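Long-range contacts in phosphoribosylglycinamide synthetase (Anaerococcus prevotii, PDB 4DIM), which probably binds ATP and a divalent metal ion and acts as a ligase of the ATP-grasp superfamily: residues Ile329-Glu333 with Ile364-Glu368; Lys27-Ile31 with Lys299-Ser303; Ile238-Thr242 with Leu266-Val271; Lys144-Lys150 with Cys185-Ile191. All coordinates share one frame; numbering follows the deposited sequence.

Interaction 1 of 4, residues Ile329-Glu333 with Ile364-Glu368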
loop_
_atom_site.group_PDB
_atom_site.type_symbol
_atom_site.label_atom_id
_atom_site.label_comp_id
_atom_site.label_asym_id
_atom_site.label_seq_id
_atom_site.Cartn_x
_atom_site.Cartn_y
_atom_site.Cartn_z
ATOM N N ILE A 329 -15.499 6.117 -5.362
ATOM C CA ILE A 329 -16.831 6.730 -5.351
ATOM C C ILE A 329 -17.346 6.597 -3.922
ATOM O O ILE A 329 -17.384 5.492 -3.400
ATOM C CB ILE A 329 -17.829 6.103 -6.364
ATOM C CG1 ILE A 329 -17.283 6.166 -7.812
ATOM C CG2 ILE A 329 -19.186 6.834 -6.270
ATOM C CD1 ILE A 329 -18.110 5.372 -8.777
ATOM N N ILE A 330 -17.724 7.703 -3.287
ATOM C CA ILE A 330 -18.200 7.674 -1.901
ATOM C C ILE A 330 -19.472 8.491 -1.744
ATOM O O ILE A 330 -19.791 9.317 -2.608
ATOM C CB ILE A 330 -17.085 8.189 -0.941
ATOM C CG1 ILE A 330 -16.671 9.644 -1.258
ATOM C CG2 ILE A 330 -15.853 7.263 -0.982
ATOM C CD1 ILE A 330 -16.085 10.331 -0.153
ATOM N N GLU A 331 -20.207 8.244 -0.642
ATOM C CA GLU A 331 -21.419 9.004 -0.287
ATOM C C GLU A 331 -21.146 9.692 1.042
ATOM O O GLU A 331 -20.703 9.040 1.983
ATOM C CB GLU A 331 -22.666 8.108 -0.227
ATOM C CG GLU A 331 -23.937 8.852 0.155
ATOM C CD GLU A 331 -24.365 9.974 -0.770
ATOM O OE1 GLU A 331 -24.627 9.695 -1.963
ATOM O OE2 GLU A 331 -24.486 11.125 -0.291
ATOM N N THR A 332 -21.388 11.005 1.112
ATOM C CA THR A 332 -21.066 11.812 2.296
ATOM C C THR A 332 -22.255 12.425 3.038
ATOM O O THR A 332 -22.087 12.767 4.205
ATOM C CB THR A 332 -20.143 12.937 1.853
ATOM O OG1 THR A 332 -20.677 13.474 0.636
ATOM C CG2 THR A 332 -18.703 12.446 1.636
ATOM N N GLU A 333 -23.416 12.613 2.389
ATOM C CA GLU A 333 -24.583 13.207 3.049
ATOM C C GLU A 333 -25.859 12.386 2.770
ATOM O O GLU A 333 -26.948 12.953 2.666
ATOM C CB GLU A 333 -24.737 14.671 2.597
ATOM C CG GLU A 333 -23.799 15.645 3.304
ATOM C CD GLU A 333 -24.247 16.071 4.691
ATOM O OE1 GLU A 333 -23.551 15.722 5.673
ATOM O OE2 GLU A 333 -25.293 16.755 4.797
ATOM N N ILE A 364 -25.992 1.617 1.785
ATOM C CA ILE A 364 -25.167 2.766 1.453
ATOM C C ILE A 364 -24.967 3.487 2.776
ATOM O O ILE A 364 -25.940 4.016 3.327
ATOM C CB ILE A 364 -25.854 3.658 0.372
ATOM C CG1 ILE A 364 -26.288 2.828 -0.868
ATOM C CG2 ILE A 364 -24.942 4.840 -0.020
ATOM C CD1 ILE A 364 -25.146 1.904 -1.471
ATOM N N LYS A 365 -23.742 3.434 3.328
ATOM C CA LYS A 365 -23.429 4.057 4.609
ATOM C C LYS A 365 -22.649 5.346 4.398
ATOM O O LYS A 365 -21.585 5.299 3.786
ATOM C CB LYS A 365 -22.602 3.099 5.494
ATOM C CG LYS A 365 -23.421 2.095 6.291
ATOM C CD LYS A 365 -22.534 1.056 6.996
ATOM C CE LYS A 365 -21.714 1.586 8.166
ATOM N NZ LYS A 365 -20.281 1.156 8.105
ATOM N N LYS A 366 -23.150 6.483 4.953
ATOM C CA LYS A 366 -22.460 7.781 4.938
ATOM C C LYS A 366 -20.989 7.519 5.281
ATOM O O LYS A 366 -20.681 7.037 6.373
ATOM C CB LYS A 366 -23.116 8.752 5.939
ATOM C CG LYS A 366 -22.548 10.170 5.922
ATOM C CD LYS A 366 -22.142 10.635 7.329
ATOM C CE LYS A 366 -21.658 12.067 7.382
ATOM N NZ LYS A 366 -22.773 13.064 7.343
ATOM N N PHE A 367 -20.115 7.735 4.298
ATOM C CA PHE A 367 -18.693 7.411 4.327
ATOM C C PHE A 367 -17.961 7.786 5.607
ATOM O O PHE A 367 -17.932 8.948 6.014
ATOM C CB PHE A 367 -17.962 8.054 3.151
ATOM C CG PHE A 367 -16.588 7.490 2.917
ATOM C CD1 PHE A 367 -15.458 8.226 3.226
ATOM C CD2 PHE A 367 -16.423 6.236 2.348
ATOM C CE1 PHE A 367 -14.187 7.710 2.985
ATOM C CE2 PHE A 367 -15.151 5.729 2.098
ATOM C CZ PHE A 367 -14.042 6.463 2.433
ATOM N N GLU A 368 -17.343 6.755 6.202
ATOM C CA GLU A 368 -16.537 6.814 7.422
ATOM C C GLU A 368 -15.241 5.966 7.241
ATOM O O GLU A 368 -14.181 6.433 7.664
ATOM C CB GLU A 368 -17.350 6.399 8.691
ATOM C CG GLU A 368 -18.379 5.281 8.516
ATOM C CD GLU A 368 -19.447 5.181 9.594
ATOM O OE1 GLU A 368 -19.116 5.335 10.793
ATOM O OE2 GLU A 368 -20.616 4.912 9.234
#
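Phe367 N donates to Glu331 O over 2.7 Å, and the N-H...O angle of 167° makes this a nearly straight backbone bond; the amide meets the oxygen close to the C=O axis. It is the firm polar link between the two loop segments. Further on, the ammonium group of Lys366 divides itself between two acceptors: Lys366 NZ lies 3.2 Å from Thr332 O, a backbone oxygen, and Lys366 NZ lies 3.2 Å from Glu333 OE1. Both bonds are weak, although the second also counts as a salt bridge. The side chains of Glu333 and Lys366 run side by side and point the same way, with the aliphatic part of the lysine passing beside Thr332 O. On its own side of the contact Glu331 folds back, Glu331 OE2 accepting Glu333 N at 3.2 Å through its anti lone pair, which ties the carboxylate to the turning backbone.

The apolar part centres on Phe367. With CG anti to the backbone N (chi1 -165°) the ring is carried to the side of Ile330, one face turned to it. CG2 of Ile330 sits over that face, 3.7 Å from the Phe367 ring centroid and displaced toward the rim, a CH-pi contact. Away from the ring, Ile364 CG2 meets Glu331 CB at 4.0 Å, the two side chains crossing at about a right angle.

The segments are the loops that follow strands 323-329 and 363-364. Tyr218 of strand 206-219 meets the Phe367 ring with planes about 80° apart and also touches Ile330 and Thr332, while Val224 and Val226 of strand 223-230 pack against Phe367, joining both loops to the large antiparallel sheet.

Interaction 2 of 4, residues Lys27-Ile31 with Lys299-Ser303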
loop_
_atom_site.group_PDB
_atom_site.type_symbol
_atom_site.label_atom_id
_atom_site.label_comp_id
_atom_site.label_asym_id
_atom_site.label_seq_id
_atom_site.Cartn_x
_atom_site.Cartn_y
_atom_site.Cartn_z
ATOM N N LYS A 27 -4.675 -15.832 -14.401
ATOM C CA LYS A 27 -5.512 -16.575 -15.358
ATOM C C LYS A 27 -5.055 -16.265 -16.800
ATOM O O LYS A 27 -4.775 -17.197 -17.537
ATOM C CB LYS A 27 -7.006 -16.227 -15.181
ATOM C CG LYS A 27 -7.940 -17.256 -15.808
ATOM C CD LYS A 27 -9.425 -16.990 -15.540
ATOM C CE LYS A 27 -10.292 -18.190 -15.892
ATOM N NZ LYS A 27 -11.668 -17.800 -16.344
ATOM N N GLU A 28 -4.890 -14.966 -17.168
ATOM C CA GLU A 28 -4.441 -14.564 -18.512
ATOM C C GLU A 28 -3.103 -15.244 -18.897
ATOM O O GLU A 28 -2.890 -15.575 -20.063
ATOM C CB GLU A 28 -4.294 -13.032 -18.620
ATOM C CG GLU A 28 -5.603 -12.267 -18.748
ATOM C CD GLU A 28 -5.425 -10.768 -18.938
ATOM O OE1 GLU A 28 -5.542 -10.290 -20.091
ATOM O OE2 GLU A 28 -5.111 -10.075 -17.944
ATOM N N LEU A 29 -2.209 -15.433 -17.912
ATOM C CA LEU A 29 -0.926 -16.116 -18.107
ATOM C C LEU A 29 -1.038 -17.653 -18.221
ATOM O O LEU A 29 -0.065 -18.285 -18.585
ATOM C CB LEU A 29 0.010 -15.811 -16.930
ATOM C CG LEU A 29 0.558 -14.407 -16.826
ATOM C CD1 LEU A 29 1.311 -14.241 -15.546
ATOM C CD2 LEU A 29 1.470 -14.082 -17.963
ATOM N N GLY A 30 -2.172 -18.228 -17.851
ATOM C CA GLY A 30 -2.388 -19.672 -17.839
ATOM C C GLY A 30 -1.950 -20.354 -16.551
ATOM O O GLY A 30 -1.638 -21.539 -16.580
ATOM N N ILE A 31 -1.964 -19.637 -15.400
ATOM C CA ILE A 31 -1.529 -20.148 -14.085
ATOM C C ILE A 31 -2.736 -20.722 -13.352
ATOM O O ILE A 31 -3.818 -20.150 -13.422
ATOM C CB ILE A 31 -0.826 -19.002 -13.245
ATOM C CG1 ILE A 31 0.451 -18.512 -13.922
ATOM C CG2 ILE A 31 -0.520 -19.390 -11.779
ATOM C CD1 ILE A 31 1.113 -17.360 -13.195
ATOM N N LYS A 299 1.168 -8.957 -13.987
ATOM C CA LYS A 299 1.827 -10.067 -14.675
ATOM C C LYS A 299 3.255 -10.158 -14.250
ATOM O O LYS A 299 3.760 -11.257 -14.142
ATOM C CB LYS A 299 1.729 -9.937 -16.200
ATOM C CG LYS A 299 0.353 -10.318 -16.697
ATOM C CD LYS A 299 0.284 -10.406 -18.177
ATOM C CE LYS A 299 -1.109 -10.792 -18.592
ATOM N NZ LYS A 299 -1.276 -10.789 -20.061
HETATM N N MSE A 300 3.894 -9.013 -13.966
HETATM C CA MSE A 300 5.275 -8.949 -13.465
HETATM C C MSE A 300 5.315 -9.524 -12.068
HETATM O O MSE A 300 6.217 -10.301 -11.744
HETATM C CB MSE A 300 5.813 -7.498 -13.451
HETATM C CG MSE A 300 6.160 -6.966 -14.822
HETATM SE SE MSE A 300 6.439 -5.089 -14.902
HETATM C CE MSE A 300 7.996 -5.067 -13.752
ATOM N N ILE A 301 4.272 -9.217 -11.268
ATOM C CA ILE A 301 4.160 -9.745 -9.901
ATOM C C ILE A 301 3.961 -11.271 -9.925
ATOM O O ILE A 301 4.673 -11.988 -9.228
ATOM C CB ILE A 301 3.029 -9.027 -9.157
ATOM C CG1 ILE A 301 3.420 -7.563 -8.895
ATOM C CG2 ILE A 301 2.686 -9.748 -7.847
ATOM C CD1 ILE A 301 2.287 -6.699 -8.436
ATOM N N ALA A 302 2.991 -11.742 -10.695
ATOM C CA ALA A 302 2.636 -13.169 -10.775
ATOM C C ALA A 302 3.740 -14.004 -11.372
ATOM O O ALA A 302 4.006 -15.091 -10.876
ATOM C CB ALA A 302 1.369 -13.350 -11.615
ATOM N N SER A 303 4.349 -13.542 -12.468
ATOM C CA SER A 303 5.443 -14.281 -13.117
ATOM C C SER A 303 6.666 -14.365 -12.197
ATOM O O SER A 303 7.292 -15.402 -12.137
ATOM C CB SER A 303 5.836 -13.635 -14.445
ATOM O OG SER A 303 6.474 -12.377 -14.276
#
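Lys299 sends its side chain across to Leu29 and Glu28 as a straight rod: CG is placed beside the backbone N (chi1 -77°), and every later torsion is close to 180°. The methylenes consequently lie along the neighbouring helix end. CD of Lys299 is 3.9 Å from Leu29 CD2, the two side chains crossing obliquely, and Lys299 CE is 3.9 Å from Glu28 CB, where the crossing is nearly perpendicular. Leu29 adopts the same kind of first torsion (chi1 -70°) and splits its methyls between two partners. While CD2 rests on the lysine, Leu29 CD1 reaches Ala302 CB at 4.0 Å. As a looser touch, Ile31 CD1 lies 4.3 Å from Ala302 CB.

The first segment is the C-terminal end of helix 20-29, closed by a Schellman motif in which Gly30 takes positive phi and Gly30 N bonds to Lys27 O at 2.8 Å. This helix connects the adjacent parallel strands 9-13 and 32-37, a beta-alpha-beta crossover of the N-terminal Rossmann-like sheet, and helix 297-305 packs against its end.

The charges are only loosely matched across the contact: Glu28 OE1 and Lys299 NZ stay 4.3 Å apart, beyond a salt bridge, and the lysine has its salt bridge with Glu296 instead. An alanine in place of Lys299 would remove the methylenes and is likely to leave a gap beside Leu29 CD2 and Glu296 without its cationic mate. Lys299 O receives both Ser303 N and Ser303 OG, the hydroxyl at 2.9 Å, and Phe313 of helix 311-314 touches Leu29, Lys299 and Ser303.

Interaction 3 of 4, residues Ile238-Thr242 with Leu266-Val271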
loop_
_atom_site.group_PDB
_atom_site.type_symbol
_atom_site.label_atom_id
_atom_site.label_comp_id
_atom_site.label_asym_id
_atom_site.label_seq_id
_atom_site.Cartn_x
_atom_site.Cartn_y
_atom_site.Cartn_z
ATOM N N ILE A 238 12.706 16.529 -6.328
ATOM C CA ILE A 238 11.961 15.785 -5.315
ATOM C C ILE A 238 11.763 14.353 -5.819
ATOM O O ILE A 238 11.877 13.397 -5.054
ATOM C CB ILE A 238 10.591 16.487 -4.994
ATOM C CG1 ILE A 238 10.773 17.965 -4.627
ATOM C CG2 ILE A 238 9.840 15.764 -3.876
ATOM C CD1 ILE A 238 11.895 18.261 -3.606
ATOM N N ILE A 239 11.512 14.214 -7.114
ATOM C CA ILE A 239 11.305 12.897 -7.738
ATOM C C ILE A 239 12.604 12.055 -7.590
ATOM O O ILE A 239 12.534 10.879 -7.284
ATOM C CB ILE A 239 10.874 13.044 -9.236
ATOM C CG1 ILE A 239 9.534 13.795 -9.399
ATOM C CG2 ILE A 239 10.849 11.695 -9.964
ATOM C CD1 ILE A 239 8.237 13.044 -8.962
ATOM N N GLU A 240 13.761 12.666 -7.816
ATOM C CA GLU A 240 15.064 11.994 -7.726
ATOM C C GLU A 240 15.480 11.731 -6.310
ATOM O O GLU A 240 16.120 10.718 -6.049
ATOM C CB GLU A 240 16.136 12.822 -8.413
ATOM C CG GLU A 240 15.934 12.949 -9.916
ATOM C CD GLU A 240 15.651 11.680 -10.713
ATOM O OE1 GLU A 240 16.490 10.744 -10.684
ATOM O OE2 GLU A 240 14.594 11.637 -11.391
ATOM N N LYS A 241 15.142 12.647 -5.396
ATOM C CA LYS A 241 15.385 12.448 -3.972
ATOM C C LYS A 241 14.585 11.233 -3.444
ATOM O O LYS A 241 15.077 10.538 -2.575
ATOM C CB LYS A 241 15.030 13.714 -3.194
ATOM C CG LYS A 241 16.158 14.721 -3.131
ATOM C CD LYS A 241 15.682 16.055 -2.555
ATOM C CE LYS A 241 16.754 17.127 -2.579
ATOM N NZ LYS A 241 16.162 18.475 -2.465
ATOM N N THR A 242 13.387 10.981 -3.985
ATOM C CA THR A 242 12.513 9.858 -3.623
ATOM C C THR A 242 13.135 8.540 -4.144
ATOM O O THR A 242 13.203 7.540 -3.410
ATOM C CB THR A 242 11.075 10.119 -4.173
ATOM O OG1 THR A 242 10.537 11.247 -3.496
ATOM C CG2 THR A 242 10.127 8.977 -3.965
ATOM N N LEU A 266 7.261 15.080 2.350
ATOM C CA LEU A 266 8.194 16.087 1.859
ATOM C C LEU A 266 8.242 17.270 2.839
ATOM O O LEU A 266 7.205 17.880 3.100
ATOM C CB LEU A 266 7.786 16.506 0.435
ATOM C CG LEU A 266 8.208 17.853 -0.068
ATOM C CD1 LEU A 266 9.713 17.906 -0.269
ATOM C CD2 LEU A 266 7.534 18.111 -1.352
ATOM N N LYS A 267 9.449 17.560 3.394
ATOM C CA LYS A 267 9.679 18.704 4.289
ATOM C C LYS A 267 10.934 19.460 3.884
ATOM O O LYS A 267 12.033 18.895 3.920
ATOM C CB LYS A 267 9.796 18.268 5.776
ATOM C CG LYS A 267 10.057 19.421 6.771
ATOM C CD LYS A 267 10.003 18.915 8.193
ATOM C CE LYS A 267 10.320 19.928 9.281
ATOM N NZ LYS A 267 10.129 19.346 10.645
ATOM N N ASP A 268 10.782 20.757 3.564
ATOM C CA ASP A 268 11.918 21.641 3.258
ATOM C C ASP A 268 12.870 21.033 2.202
ATOM O O ASP A 268 14.089 20.968 2.410
ATOM C CB ASP A 268 12.696 21.978 4.550
ATOM C CG ASP A 268 11.828 22.579 5.660
ATOM O OD1 ASP A 268 10.804 23.242 5.328
ATOM O OD2 ASP A 268 12.184 22.409 6.868
ATOM N N ASN A 269 12.298 20.620 1.067
ATOM C CA ASN A 269 13.031 20.002 -0.030
ATOM C C ASN A 269 13.854 18.761 0.413
ATOM O O ASN A 269 14.919 18.468 -0.120
ATOM C CB ASN A 269 13.905 21.045 -0.773
ATOM C CG ASN A 269 13.029 21.969 -1.574
ATOM O OD1 ASN A 269 12.172 21.516 -2.353
ATOM N ND2 ASN A 269 13.138 23.275 -1.337
ATOM N N GLU A 270 13.294 17.984 1.312
ATOM C CA GLU A 270 13.889 16.733 1.744
ATOM C C GLU A 270 12.773 15.811 1.970
ATOM O O GLU A 270 11.701 16.251 2.396
ATOM C CB GLU A 270 14.779 16.888 2.983
ATOM C CG GLU A 270 16.174 17.429 2.662
ATOM C CD GLU A 270 16.974 16.685 1.604
ATOM O OE1 GLU A 270 16.756 15.461 1.431
ATOM O OE2 GLU A 270 17.792 17.345 0.922
ATOM N N VAL A 271 12.983 14.539 1.606
ATOM C CA VAL A 271 11.925 13.539 1.681
ATOM C C VAL A 271 12.303 12.520 2.702
ATOM O O VAL A 271 13.471 12.241 2.903
ATOM C CB VAL A 271 11.606 12.913 0.303
ATOM C CG1 VAL A 271 11.255 14.001 -0.697
ATOM C CG2 VAL A 271 12.766 12.057 -0.223
#
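Ile238 and Lys241, one helical turn apart, meet the hairpin with quite different shapes. Ile238 has CG1 beside its backbone N (chi1 -53°) and turns again at chi2 (-47°), which brings Ile238 CD1 to Leu266 CD1 at 4.0 Å and beside Asn269 OD1; the other branch, Ile238 CG2, lies 3.9 Å from Val271 CG1. Lys241 is extended beyond CG, and its chain carries NZ to the backbone oxygen Asn269 O, a 2.7 Å bond arriving 21° out of the carbonyl plane. Glu270, folded at chi2, crosses the lysine at about a right angle, with Glu270 OE2 at 3.9 Å from Lys241 NZ, a long salt bridge.

The partner is the beta hairpin of strands 258-267 and 270-277, at one edge of the large antiparallel sheet; hairpin and helix 236-253, which packs against it, both belong to the ATP-grasp region of the sequence. Asp268 and Asn269 form the two-residue turn, both with positive phi.

Asp237 also forms a salt bridge with Lys241 NZ. A leucine in place of Lys241 would probably leave Asn269 O without this donor and Asp237 and Glu270 without their shared cation. Deeper in, Val271 sets CG2 3.6 Å from Lys241 O, and both its methyls face Thr242 OG1, which bonds back to Ile238 O.

Interaction 4 of 4, residues Lys144-Lys150 with Cys185-Ile191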
loop_
_atom_site.group_PDB
_atom_site.type_symbol
_atom_site.label_atom_id
_atom_site.label_comp_id
_atom_site.label_asym_id
_atom_site.label_seq_id
_atom_site.Cartn_x
_atom_site.Cartn_y
_atom_site.Cartn_z
ATOM N N LYS A 144 15.410 16.799 16.009
ATOM C CA LYS A 144 14.927 18.133 15.654
ATOM C C LYS A 144 13.472 18.306 16.133
ATOM O O LYS A 144 12.660 17.379 16.010
ATOM C CB LYS A 144 15.073 18.412 14.117
ATOM C CG LYS A 144 13.889 18.034 13.193
ATOM C CD LYS A 144 14.225 18.241 11.696
ATOM C CE LYS A 144 13.384 17.393 10.760
ATOM N NZ LYS A 144 14.061 16.112 10.402
ATOM N N LEU A 145 13.160 19.489 16.694
ATOM C CA LEU A 145 11.797 19.840 17.117
ATOM C C LEU A 145 10.951 20.150 15.870
ATOM O O LEU A 145 11.524 20.527 14.846
ATOM C CB LEU A 145 11.786 21.061 18.072
ATOM C CG LEU A 145 11.914 20.740 19.555
ATOM C CD1 LEU A 145 13.264 20.103 19.865
ATOM C CD2 LEU A 145 11.692 21.990 20.383
ATOM N N PRO A 146 9.606 20.095 15.922
ATOM C CA PRO A 146 8.778 19.613 17.039
ATOM C C PRO A 146 8.860 18.106 17.172
ATOM O O PRO A 146 9.373 17.411 16.301
ATOM C CB PRO A 146 7.360 20.068 16.670
ATOM C CG PRO A 146 7.384 20.443 15.205
ATOM C CD PRO A 146 8.807 20.385 14.718
ATOM N N VAL A 147 8.386 17.607 18.293
ATOM C CA VAL A 147 8.401 16.181 18.565
ATOM C C VAL A 147 7.063 15.760 19.057
ATOM O O VAL A 147 6.226 16.574 19.461
ATOM C CB VAL A 147 9.503 15.739 19.553
ATOM C CG1 VAL A 147 10.866 15.688 18.887
ATOM C CG2 VAL A 147 9.534 16.630 20.779
ATOM N N ILE A 148 6.863 14.463 18.957
ATOM C CA ILE A 148 5.714 13.741 19.453
ATOM C C ILE A 148 6.194 12.922 20.634
ATOM O O ILE A 148 7.309 12.393 20.591
ATOM C CB ILE A 148 5.160 12.860 18.340
ATOM C CG1 ILE A 148 4.360 13.686 17.344
ATOM C CG2 ILE A 148 4.352 11.717 18.912
ATOM C CD1 ILE A 148 2.893 13.896 17.673
ATOM N N VAL A 149 5.368 12.820 21.674
ATOM C CA VAL A 149 5.600 11.940 22.824
ATOM C C VAL A 149 4.488 10.958 22.818
ATOM O O VAL A 149 3.311 11.340 22.782
ATOM C CB VAL A 149 5.707 12.613 24.180
ATOM C CG1 VAL A 149 6.269 11.620 25.172
ATOM C CG2 VAL A 149 6.592 13.855 24.112
ATOM N N LYS A 150 4.835 9.684 22.810
ATOM C CA LYS A 150 3.817 8.669 22.666
ATOM C C LYS A 150 4.185 7.411 23.330
ATOM O O LYS A 150 5.344 7.156 23.638
ATOM C CB LYS A 150 3.532 8.398 21.172
ATOM C CG LYS A 150 4.752 8.077 20.325
ATOM C CD LYS A 150 4.321 7.861 18.908
ATOM C CE LYS A 150 5.454 7.430 18.013
ATOM N NZ LYS A 150 4.959 6.600 16.881
ATOM N N CYS A 185 8.721 5.336 27.087
ATOM C CA CYS A 185 8.110 6.300 26.213
ATOM C C CYS A 185 8.871 6.344 24.882
ATOM O O CYS A 185 10.021 5.897 24.787
ATOM C CB CYS A 185 8.176 7.662 26.900
ATOM S SG CYS A 185 6.581 8.465 27.097
ATOM N N ILE A 186 8.258 6.963 23.875
ATOM C CA ILE A 186 8.934 7.198 22.624
ATOM C C ILE A 186 8.833 8.682 22.389
ATOM O O ILE A 186 7.755 9.276 22.486
ATOM C CB ILE A 186 8.447 6.318 21.434
ATOM C CG1 ILE A 186 9.054 4.899 21.597
ATOM C CG2 ILE A 186 8.884 6.890 20.073
ATOM C CD1 ILE A 186 8.481 3.842 20.732
ATOM N N VAL A 187 9.993 9.291 22.209
ATOM C CA VAL A 187 10.092 10.687 21.795
ATOM C C VAL A 187 10.523 10.588 20.329
ATOM O O VAL A 187 11.519 9.923 20.006
ATOM C CB VAL A 187 10.983 11.609 22.681
ATOM C CG1 VAL A 187 12.454 11.174 22.689
ATOM C CG2 VAL A 187 10.851 13.053 22.226
ATOM N N GLU A 188 9.696 11.101 19.438
ATOM C CA GLU A 188 9.971 10.996 17.999
ATOM C C GLU A 188 9.835 12.333 17.325
ATOM O O GLU A 188 8.946 13.108 17.667
ATOM C CB GLU A 188 9.003 9.980 17.360
ATOM C CG GLU A 188 9.277 9.695 15.904
ATOM C CD GLU A 188 8.403 8.628 15.300
ATOM O OE1 GLU A 188 7.215 8.922 15.033
ATOM O OE2 GLU A 188 8.923 7.522 15.033
ATOM N N GLU A 189 10.675 12.574 16.315
ATOM C CA GLU A 189 10.595 13.793 15.503
ATOM C C GLU A 189 9.235 13.887 14.851
ATOM O O GLU A 189 8.734 12.899 14.282
ATOM C CB GLU A 189 11.652 13.793 14.395
ATOM C CG GLU A 189 13.094 13.880 14.855
ATOM C CD GLU A 189 14.062 13.910 13.690
ATOM O OE1 GLU A 189 14.934 14.809 13.653
ATOM O OE2 GLU A 189 13.965 13.014 12.821
ATOM N N PHE A 190 8.636 15.065 14.920
ATOM C CA PHE A 190 7.359 15.321 14.292
ATOM C C PHE A 190 7.649 16.009 12.966
ATOM O O PHE A 190 8.184 17.122 12.953
ATOM C CB PHE A 190 6.453 16.151 15.208
ATOM C CG PHE A 190 5.036 16.285 14.690
ATOM C CD1 PHE A 190 4.314 15.167 14.290
ATOM C CD2 PHE A 190 4.439 17.530 14.570
ATOM C CE1 PHE A 190 3.037 15.300 13.748
ATOM C CE2 PHE A 190 3.153 17.657 14.053
ATOM C CZ PHE A 190 2.458 16.541 13.643
ATOM N N ILE A 191 7.405 15.294 11.855
ATOM C CA ILE A 191 7.651 15.775 10.497
ATOM C C ILE A 191 6.311 16.164 9.942
ATOM O O ILE A 191 5.450 15.324 9.767
ATOM C CB ILE A 191 8.362 14.699 9.630
ATOM C CG1 ILE A 191 9.590 14.089 10.335
ATOM C CG2 ILE A 191 8.750 15.262 8.278
ATOM C CD1 ILE A 191 10.767 15.043 10.533
#
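Phe190 and Ile148 lean against each other obliquely, with Ile148 CG1 at 3.4 Å from Phe190 CD1; Pro146, preceded by a cis peptide, comes to the ring's edge near its plane, Pro146 CG at 4.2 Å from Phe190 CD2. On the same side of the sheet as Ile148, Lys150 stretches out obliquely across Ile186 and Glu188. Lys150 NZ remains 3.7 Å from Glu188 OE1, a long salt bridge. The other side carries Val149 and Val187. There Val149 CG1 touches Cys185 SG at 3.7 Å, and helices 133-141 and 166-179 cover this side through Leu136, Ala139 and Thr176.

At the far end Glu189 is extended and meets Lys144 at about a right angle. Glu189 OE1 takes Lys144 N through the anti lone pair (3.1 Å, 165°) and also pairs with Arg126, whereas Lys144 NZ makes only a long salt bridge to Glu189 OE1 (3.6 Å).

The backbones are antiparallel at 156°: Ile148 with Glu188 and Lys150 with Ile186 are hydrogen-bonded pairs, with Ile148 N to Glu188 O at 2.8 Å. Phe190 N extends the pairing to Pro146 O. These are the two central strands of a four-stranded antiparallel sheet, flanked by strands 127-128 and 161-163 and backed by helices, consistent with the small subdomain of the ATP-grasp fold.

How the interactions relate
From the N terminus, residues 27-31 open the longest loop, which interaction 2 closes only at 299-303, joining the Rossmann-like N-terminal part to helix 297-305. Two shorter loops lie wholly within it, one after the other: interaction 4, pairing strands of the small antiparallel sheet, then interaction 3, setting a helix on the edge hairpin of the large sheet. Interaction 1 follows after the long loop has closed, bringing together two loops near strands 206-219 and 223-230. None cross. Interactions 3 and 4 touch, Lys267 packing against Lys144, Phe190 and Ile191, whereas interactions 2 and 4, on opposite sides of the chain's centre, have centres about 44 Å apart.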